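Local coordinates for protein serine protease (Arthrobacter nicotinovorans, PDB 3WY8) that probably cleaves peptide bonds as a trypsin-like serine protease; this chain is the C-terminal protease part of a longer protein, at residues F16-G27 / S39-E47; A53-A61 / G70-Y78. All coordinates share one frame; numbering follows the deposited sequence.

Contact 1: residues F16-G27 / S39-E47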
loop_
_atom_site.group_PDB
_atom_site.type_symbol
_atom_site.label_atom_id
_atom_site.label_comp_id
_atom_site.label_asym_id
_atom_site.label_seq_id
_atom_site.Cartn_x
_atom_site.Cartn_y
_atom_site.Cartn_z
ATOM N N PHE A 16 8.064 2.284 9.857
ATOM C CA PHE A 16 8.499 3.645 9.553
ATOM C C PHE A 16 8.437 4.629 10.712
ATOM O O PHE A 16 7.787 4.372 11.726
ATOM C CB PHE A 16 7.783 4.195 8.302
ATOM C CG PHE A 16 6.303 4.433 8.479
ATOM C CD1 PHE A 16 5.809 5.727 8.605
ATOM C CD2 PHE A 16 5.403 3.370 8.481
ATOM C CE1 PHE A 16 4.439 5.967 8.753
ATOM C CE2 PHE A 16 4.027 3.598 8.628
ATOM C CZ PHE A 16 3.548 4.900 8.762
ATOM N N THR A 17 9.161 5.737 10.558
ATOM C CA THR A 17 9.128 6.833 11.512
ATOM C C THR A 17 8.586 8.058 10.788
ATOM O O THR A 17 9.120 8.467 9.757
ATOM C CB THR A 17 10.527 7.113 12.105
ATOM O OG1 THR A 17 11.028 5.916 12.721
ATOM C CG2 THR A 17 10.462 8.214 13.150
ATOM N N LEU A 18 7.514 8.625 11.332
ATOM C CA LEU A 18 6.849 9.768 10.722
ATOM C C LEU A 18 6.423 10.747 11.808
ATOM O O LEU A 18 5.739 10.368 12.760
ATOM C CB LEU A 18 5.638 9.312 9.900
ATOM C CG LEU A 18 4.821 10.375 9.157
ATOM C CD1 LEU A 18 5.650 11.061 8.080
ATOM C CD2 LEU A 18 3.567 9.755 8.555
ATOM N N GLY A 19 6.841 12.002 11.664
ATOM C CA GLY A 19 6.568 13.025 12.674
ATOM C C GLY A 19 7.134 12.640 14.030
ATOM O O GLY A 19 6.584 13.012 15.074
ATOM N N GLY A 20 8.223 11.873 14.007
ATOM C CA GLY A 20 8.919 11.451 15.216
ATOM C C GLY A 20 8.359 10.228 15.927
ATOM O O GLY A 20 8.874 9.839 16.971
ATOM N N SER A 21 7.314 9.620 15.367
ATOM C CA SER A 21 6.685 8.442 15.979
ATOM C C SER A 21 6.818 7.205 15.096
ATOM O O SER A 21 6.976 7.317 13.879
ATOM C CB SER A 21 5.209 8.707 16.284
ATOM O OG SER A 21 5.064 9.746 17.234
ATOM N N ASN A 22 6.740 6.031 15.722
ATOM C CA ASN A 22 6.929 4.760 15.025
ATOM C C ASN A 22 5.625 4.050 14.682
ATOM O O ASN A 22 4.765 3.845 15.548
ATOM C CB ASN A 22 7.853 3.855 15.835
ATOM C CG ASN A 22 9.211 4.479 16.054
ATOM O OD1 ASN A 22 9.853 4.933 15.106
ATOM N ND2 ASN A 22 9.643 4.538 17.308
ATOM N N TYR A 23 5.496 3.671 13.413
ATOM C CA TYR A 23 4.261 3.099 12.886
ATOM C C TYR A 23 4.529 1.895 11.988
ATOM O O TYR A 23 5.666 1.652 11.576
ATOM C CB TYR A 23 3.508 4.150 12.060
ATOM C CG TYR A 23 3.155 5.430 12.779
ATOM C CD1 TYR A 23 2.124 5.461 13.720
ATOM C CD2 TYR A 23 3.831 6.616 12.499
ATOM C CE1 TYR A 23 1.782 6.644 14.378
ATOM C CE2 TYR A 23 3.498 7.808 13.153
ATOM C CZ TYR A 23 2.475 7.810 14.090
ATOM O OH TYR A 23 2.135 8.974 14.742
ATOM N N VAL A 24 3.469 1.151 11.677
ATOM C CA VAL A 24 3.526 0.099 10.661
ATOM C C VAL A 24 2.514 0.318 9.550
ATOM O O VAL A 24 1.472 0.951 9.751
ATOM C CB VAL A 24 3.308 -1.330 11.228
ATOM C CG1 VAL A 24 4.534 -1.811 11.957
ATOM C CG2 VAL A 24 2.046 -1.401 12.092
ATOM N N CYS A 25 2.838 -0.224 8.381
ATOM C CA CYS A 25 1.952 -0.228 7.232
ATOM C C CYS A 25 2.227 -1.477 6.400
ATOM O O CYS A 25 2.957 -2.374 6.831
ATOM C CB CYS A 25 2.160 1.034 6.390
ATOM S SG CYS A 25 1.131 2.460 6.865
ATOM N N SER A 26 1.634 -1.529 5.214
ATOM C CA SER A 26 1.865 -2.603 4.263
ATOM C C SER A 26 2.151 -1.977 2.902
ATOM O O SER A 26 1.814 -0.812 2.666
ATOM C CB SER A 26 0.637 -3.514 4.192
ATOM O OG SER A 26 0.296 -3.976 5.486
ATOM N N GLY A 27 2.781 -2.738 2.016
ATOM C CA GLY A 27 3.150 -2.221 0.708
ATOM C C GLY A 27 3.392 -3.319 -0.303
ATOM O O GLY A 27 3.263 -4.509 0.004
ATOM N N SER A 39 4.656 0.494 -3.774
ATOM C CA SER A 39 3.406 1.222 -3.613
ATOM C C SER A 39 2.902 1.109 -2.173
ATOM O O SER A 39 3.066 0.073 -1.526
ATOM C CB SER A 39 2.353 0.660 -4.554
ATOM O OG SER A 39 2.107 -0.692 -4.224
ATOM N N THR A 40 2.279 2.179 -1.690
ATOM C CA THR A 40 1.715 2.220 -0.339
ATOM C C THR A 40 0.719 3.383 -0.246
ATOM O O THR A 40 0.405 4.002 -1.266
ATOM C CB THR A 40 2.834 2.276 0.754
ATOM O OG1 THR A 40 2.272 2.035 2.051
ATOM C CG2 THR A 40 3.583 3.615 0.743
ATOM N N ALA A 41 0.207 3.660 0.951
ATOM C CA ALA A 41 -0.679 4.810 1.155
ATOM C C ALA A 41 0.152 6.061 1.384
ATOM O O ALA A 41 1.266 5.977 1.889
ATOM C CB ALA A 41 -1.596 4.574 2.342
ATOM N N GLY A 42 -0.392 7.218 1.014
ATOM C CA GLY A 42 0.286 8.488 1.284
ATOM C C GLY A 42 0.538 8.636 2.774
ATOM O O GLY A 42 1.616 9.072 3.189
ATOM N N HIS A 43 -0.446 8.239 3.582
ATOM C CA HIS A 43 -0.332 8.364 5.043
ATOM C C HIS A 43 0.669 7.399 5.684
ATOM O O HIS A 43 0.956 7.496 6.881
ATOM C CB HIS A 43 -1.717 8.349 5.726
ATOM C CG HIS A 43 -2.323 6.988 5.893
ATOM N ND1 HIS A 43 -3.312 6.504 5.061
ATOM C CD2 HIS A 43 -2.130 6.040 6.839
ATOM C CE1 HIS A 43 -3.674 5.300 5.469
ATOM N NE2 HIS A 43 -2.975 4.997 6.549
ATOM N N CYS A 44 1.225 6.497 4.876
ATOM C CA CYS A 44 2.270 5.587 5.335
ATOM C C CYS A 44 3.671 6.154 5.116
ATOM O O CYS A 44 4.659 5.513 5.467
ATOM C CB CYS A 44 2.157 4.227 4.638
ATOM S SG CYS A 44 0.670 3.271 5.061
ATOM N N LEU A 45 3.767 7.344 4.531
ATOM C CA LEU A 45 5.086 7.944 4.311
ATOM C C LEU A 45 5.130 9.474 4.367
ATOM O O LEU A 45 6.195 10.068 4.197
ATOM C CB LEU A 45 5.730 7.410 3.014
ATOM C CG LEU A 45 4.994 7.509 1.674
ATOM C CD1 LEU A 45 4.826 8.966 1.228
ATOM C CD2 LEU A 45 5.766 6.721 0.620
ATOM N N ASN A 46 3.981 10.104 4.595
ATOM C CA ASN A 46 3.913 11.562 4.687
ATOM C C ASN A 46 2.792 11.977 5.631
ATOM O O ASN A 46 1.705 11.401 5.593
ATOM C CB ASN A 46 3.728 12.187 3.297
ATOM C CG ASN A 46 3.655 13.708 3.345
ATOM O OD1 ASN A 46 2.620 14.273 3.681
ATOM N ND2 ASN A 46 4.760 14.372 3.010
ATOM N N GLU A 47 3.060 12.983 6.463
ATOM C CA GLU A 47 2.109 13.430 7.492
ATOM C C GLU A 47 0.703 13.767 6.975
ATOM O O GLU A 47 -0.281 13.597 7.699
ATOM C CB GLU A 47 2.680 14.614 8.282
ATOM C CG GLU A 47 3.899 14.267 9.123
ATOM C CD GLU A 47 4.386 15.435 9.960
ATOM O OE1 GLU A 47 4.467 15.277 11.195
ATOM O OE2 GLU A 47 4.669 16.510 9.390
#
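The hydroxyl OG1 of Thr40 donates to the backbone carbonyl O of Ser26 at 2.9 Å, the one hydrogen bond that spans residues 16-27 and 39-47. It approaches at a C=O...OG1 angle of 155° and is tilted out of the carbonyl plane. The bond depends on the first torsion of Thr40 (chi1 -168°), which sets OG1 opposite the backbone N. The side chain of Ser26 itself turns elsewhere, its OG bonding to Gly169 O and Tyr130 N. A covalent tie lies close by, at the residue before Ser26: Cys25 SG and Cys44 SG are joined at 2.0 Å, with a chi3 of -80°. This disulfide fastens the strand 21-29 to the short 3-10 segment 42-44 that follows its hairpin partner, strand 37-40, in one six-stranded barrel of a trypsin-like fold. His43, immediately before Cys44 in that segment, has ND1 bonded to Asp92 OD2 and NE2 to Ser171 OG, a geometry consistent with the Ser-His-Asp catalytic triad of this family; the disulfide thus anchors the backbone next to the imidazole. The Phe16 ring lies flat against the same turn. Cys44 O stands over the centre of one face, 3.3 Å from CE1, while Tyr23 CB covers the opposite face near the rim. Buried here, that carbonyl oxygen has no hydrogen-bond partner, and the aromatic face is what it meets. Leu18 CD2 lies in the plane of the Phe16 ring at its edge and also reaches His43 O at 3.8 Å. Its other methyl, CD1, rests on Glu47, 3.6 Å from the backbone N and close to CG. Beyond CG the extended Glu47 chain brings OE1 to 3.4 Å from Gly19 CA, in the type I' turn, whereas OE2 bonds Ala51 N.

Contact 2: residues A53-A61 / G70-Y78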
loop_
_atom_site.group_PDB
_atom_site.type_symbol
_atom_site.label_atom_id
_atom_site.label_comp_id
_atom_site.label_asym_id
_atom_site.label_seq_id
_atom_site.Cartn_x
_atom_site.Cartn_y
_atom_site.Cartn_z
ATOM N N ALA A 53 8.328 10.751 5.846
ATOM C CA ALA A 53 8.913 9.854 6.839
ATOM C C ALA A 53 10.432 9.988 6.873
ATOM O O ALA A 53 11.066 10.144 5.831
ATOM C CB ALA A 53 8.519 8.413 6.545
ATOM N N THR A 54 11.000 9.930 8.074
ATOM C CA THR A 54 12.449 10.056 8.249
ATOM C C THR A 54 13.171 8.711 8.139
ATOM O O THR A 54 14.382 8.664 7.914
ATOM C CB THR A 54 12.809 10.751 9.576
ATOM O OG1 THR A 54 12.127 10.105 10.658
ATOM C CG2 THR A 54 12.405 12.229 9.529
ATOM N N ASN A 55 12.420 7.624 8.303
ATOM C CA ASN A 55 12.919 6.272 8.056
ATOM C C ASN A 55 11.763 5.411 7.575
ATOM O O ASN A 55 10.647 5.555 8.063
ATOM C CB ASN A 55 13.554 5.668 9.315
ATOM C CG ASN A 55 14.517 4.529 8.999
ATOM O OD1 ASN A 55 14.395 3.429 9.542
ATOM N ND2 ASN A 55 15.475 4.787 8.111
ATOM N N PHE A 56 12.036 4.539 6.608
ATOM C CA PHE A 56 10.997 3.752 5.936
ATOM C C PHE A 56 11.619 2.436 5.490
ATOM O O PHE A 56 12.495 2.418 4.617
ATOM C CB PHE A 56 10.448 4.548 4.737
ATOM C CG PHE A 56 9.336 3.861 3.968
ATOM C CD1 PHE A 56 8.012 4.262 4.134
ATOM C CD2 PHE A 56 9.618 2.857 3.042
ATOM C CE1 PHE A 56 6.979 3.664 3.407
ATOM C CE2 PHE A 56 8.594 2.244 2.312
ATOM C CZ PHE A 56 7.270 2.653 2.496
ATOM N N ILE A 57 11.178 1.344 6.113
ATOM C CA ILE A 57 11.740 0.016 5.874
ATOM C C ILE A 57 10.674 -0.909 5.300
ATOM O O ILE A 57 9.588 -1.028 5.854
ATOM C CB ILE A 57 12.318 -0.608 7.179
ATOM C CG1 ILE A 57 13.286 0.356 7.882
ATOM C CG2 ILE A 57 12.957 -1.988 6.907
ATOM C CD1 ILE A 57 14.508 0.782 7.048
ATOM N N PHE A 58 10.996 -1.550 4.181
ATOM C CA PHE A 58 10.095 -2.493 3.527
ATOM C C PHE A 58 10.633 -3.902 3.709
ATOM O O PHE A 58 11.798 -4.176 3.399
ATOM C CB PHE A 58 9.963 -2.129 2.041
ATOM C CG PHE A 58 9.007 -3.001 1.263
ATOM C CD1 PHE A 58 7.636 -2.986 1.531
ATOM C CD2 PHE A 58 9.478 -3.802 0.228
ATOM C CE1 PHE A 58 6.751 -3.778 0.791
ATOM C CE2 PHE A 58 8.604 -4.596 -0.519
ATOM C CZ PHE A 58 7.236 -4.586 -0.234
ATOM N N VAL A 59 9.795 -4.790 4.243
ATOM C CA VAL A 59 10.195 -6.178 4.455
ATOM C C VAL A 59 9.316 -7.119 3.624
ATOM O O VAL A 59 8.232 -7.503 4.059
ATOM C CB VAL A 59 10.155 -6.582 5.955
ATOM C CG1 VAL A 59 10.839 -7.917 6.151
ATOM C CG2 VAL A 59 10.821 -5.518 6.834
ATOM N N PRO A 60 9.782 -7.486 2.411
ATOM C CA PRO A 60 9.019 -8.388 1.547
ATOM C C PRO A 60 8.842 -9.747 2.207
ATOM O O PRO A 60 9.777 -10.249 2.837
ATOM C CB PRO A 60 9.901 -8.537 0.300
ATOM C CG PRO A 60 10.928 -7.489 0.383
ATOM C CD PRO A 60 11.070 -7.095 1.815
ATOM N N ALA A 61 7.645 -10.318 2.079
ATOM C CA ALA A 61 7.339 -11.657 2.600
ATOM C C ALA A 61 7.613 -11.807 4.103
ATOM O O ALA A 61 7.950 -12.895 4.576
ATOM C CB ALA A 61 8.069 -12.745 1.789
ATOM N N GLY A 70 15.518 -9.951 3.166
ATOM C CA GLY A 70 16.169 -8.798 3.783
ATOM C C GLY A 70 15.247 -7.630 4.090
ATOM O O GLY A 70 14.045 -7.666 3.788
ATOM N N LYS A 71 15.823 -6.602 4.709
ATOM C CA LYS A 71 15.110 -5.374 5.042
ATOM C C LYS A 71 15.597 -4.279 4.106
ATOM O O LYS A 71 16.805 -4.053 3.985
ATOM C CB LYS A 71 15.372 -4.969 6.498
ATOM C CG LYS A 71 14.887 -5.971 7.547
ATOM C CD LYS A 71 15.393 -5.606 8.950
ATOM C CE LYS A 71 16.903 -5.824 9.084
ATOM N NZ LYS A 71 17.431 -5.507 10.448
ATOM N N TRP A 72 14.656 -3.606 3.453
ATOM C CA TRP A 72 14.970 -2.626 2.421
ATOM C C TRP A 72 14.681 -1.220 2.918
ATOM O O TRP A 72 13.628 -0.970 3.501
ATOM C CB TRP A 72 14.179 -2.940 1.143
ATOM C CG TRP A 72 14.549 -4.272 0.550
ATOM C CD1 TRP A 72 14.201 -5.512 1.018
ATOM C CD2 TRP A 72 15.364 -4.496 -0.607
ATOM N NE1 TRP A 72 14.743 -6.494 0.216
ATOM C CE2 TRP A 72 15.461 -5.897 -0.786
ATOM C CE3 TRP A 72 16.014 -3.649 -1.515
ATOM C CZ2 TRP A 72 16.187 -6.470 -1.840
ATOM C CZ3 TRP A 72 16.739 -4.221 -2.561
ATOM C CH2 TRP A 72 16.817 -5.619 -2.710
ATOM N N THR A 73 15.625 -0.307 2.692
ATOM C CA THR A 73 15.513 1.072 3.169
ATOM C C THR A 73 15.162 2.022 2.019
ATOM O O THR A 73 15.699 1.893 0.920
ATOM C CB THR A 73 16.826 1.529 3.850
ATOM O OG1 THR A 73 17.151 0.616 4.906
ATOM C CG2 THR A 73 16.691 2.943 4.432
ATOM N N ALA A 74 14.258 2.966 2.278
ATOM C CA ALA A 74 13.857 3.946 1.266
ATOM C C ALA A 74 14.927 5.003 1.063
ATOM O O ALA A 74 15.445 5.565 2.030
ATOM C CB ALA A 74 12.543 4.613 1.649
ATOM N N LYS A 75 15.256 5.272 -0.195
ATOM C CA LYS A 75 16.106 6.416 -0.500
ATOM C C LYS A 75 15.276 7.663 -0.793
ATOM O O LYS A 75 15.711 8.772 -0.509
ATOM C CB LYS A 75 17.107 6.117 -1.620
ATOM C CG LYS A 75 16.522 5.863 -2.982
ATOM C CD LYS A 75 17.609 5.930 -4.046
ATOM C CE LYS A 75 16.998 5.793 -5.422
ATOM N NZ LYS A 75 17.991 5.404 -6.458
ATOM N N ALA A 76 14.075 7.481 -1.341
ATOM C CA ALA A 76 13.194 8.611 -1.634
ATOM C C ALA A 76 11.723 8.230 -1.520
ATOM O O ALA A 76 11.371 7.056 -1.611
ATOM C CB ALA A 76 13.503 9.186 -3.015
ATOM N N LEU A 77 10.876 9.235 -1.300
ATOM C CA LEU A 77 9.443 9.030 -1.100
ATOM C C LEU A 77 8.662 10.026 -1.935
ATOM O O LEU A 77 9.012 11.213 -1.983
ATOM C CB LEU A 77 9.074 9.191 0.378
ATOM C CG LEU A 77 9.873 8.375 1.394
ATOM C CD1 LEU A 77 9.671 8.933 2.799
ATOM C CD2 LEU A 77 9.508 6.895 1.317
ATOM N N TYR A 78 7.606 9.544 -2.588
ATOM C CA TYR A 78 6.838 10.356 -3.533
ATOM C C TYR A 78 5.343 10.288 -3.279
ATOM O O TYR A 78 4.724 9.243 -3.464
ATOM C CB TYR A 78 7.147 9.926 -4.970
ATOM C CG TYR A 78 8.612 10.062 -5.299
ATOM C CD1 TYR A 78 9.120 11.258 -5.809
ATOM C CD2 TYR A 78 9.499 9.013 -5.063
ATOM C CE1 TYR A 78 10.474 11.393 -6.093
ATOM C CE2 TYR A 78 10.856 9.140 -5.343
ATOM C CZ TYR A 78 11.336 10.332 -5.857
ATOM O OH TYR A 78 12.679 10.449 -6.132
HETATM O O HOH W 1 14.372 5.644 4.860
HETATM O O HOH W 2 12.323 -9.983 3.601
#
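Leu77 reaches across to Ala53 and Phe56, one methyl to each. Its CB leads toward residues 53-61, and with CG opposite the carbonyl carbon (chi1 -52°) the branch parts over two partners. CD1 meets Ala53, lying 3.6 Å from its O and 4.0 Å from its CB. CD2 sits over a face of the Phe56 ring, offset toward the rim, in a CH-pi contact 4.3 Å from the centroid. Ala74 CB joins this cluster, 3.7 Å from Phe56 CD2. Leu77 and Ala74 share strand 72-78, which turns a corner at Lys75; a classic beta bulge lies there, Lys75 and Ala76 both facing Val97 of strand 94-98. Strands 55-60 and 72-78 form an antiparallel hairpin of the six-stranded barrel. Before the corner Phe58 and Trp72 make a hydrogen-bonded pair, Phe58 N donating to Trp72 O at 2.8 Å and Trp72 N to Phe58 O at 2.9 Å; Ile57 and Thr73 form the next, non-hydrogen-bonded one, and Ala74 N donates to Phe56 O. On the face with Phe58, Pro60 crosses Trp72 at about a right angle, its CD 3.6 Å from the indole CD1, while NE1 bonds Tyr69 O. Water 2 bridges Pro60 O and Gly70 O.

Overall arrangement
Contact 1 closes before contact 2 opens along the chain, and their centres lie 10 Å apart. Both belong to the same six-stranded antiparallel barrel, where strand 11-18 of contact 1 is the neighbour of strand 55-60 of contact 2, so that these edges close it. Two probable backbone hydrogen bonds join them directly: Thr17 N to Asn55 O at 2.9 Å, and Leu45 O to Ala53 N at 2.8 Å. The second ties the loop after the 3-10 segment to the start of the next hairpin. Contact 1 carries the histidine of the probable triad, whereas contact 2 forms another part of the same barrel wall, away from the triad.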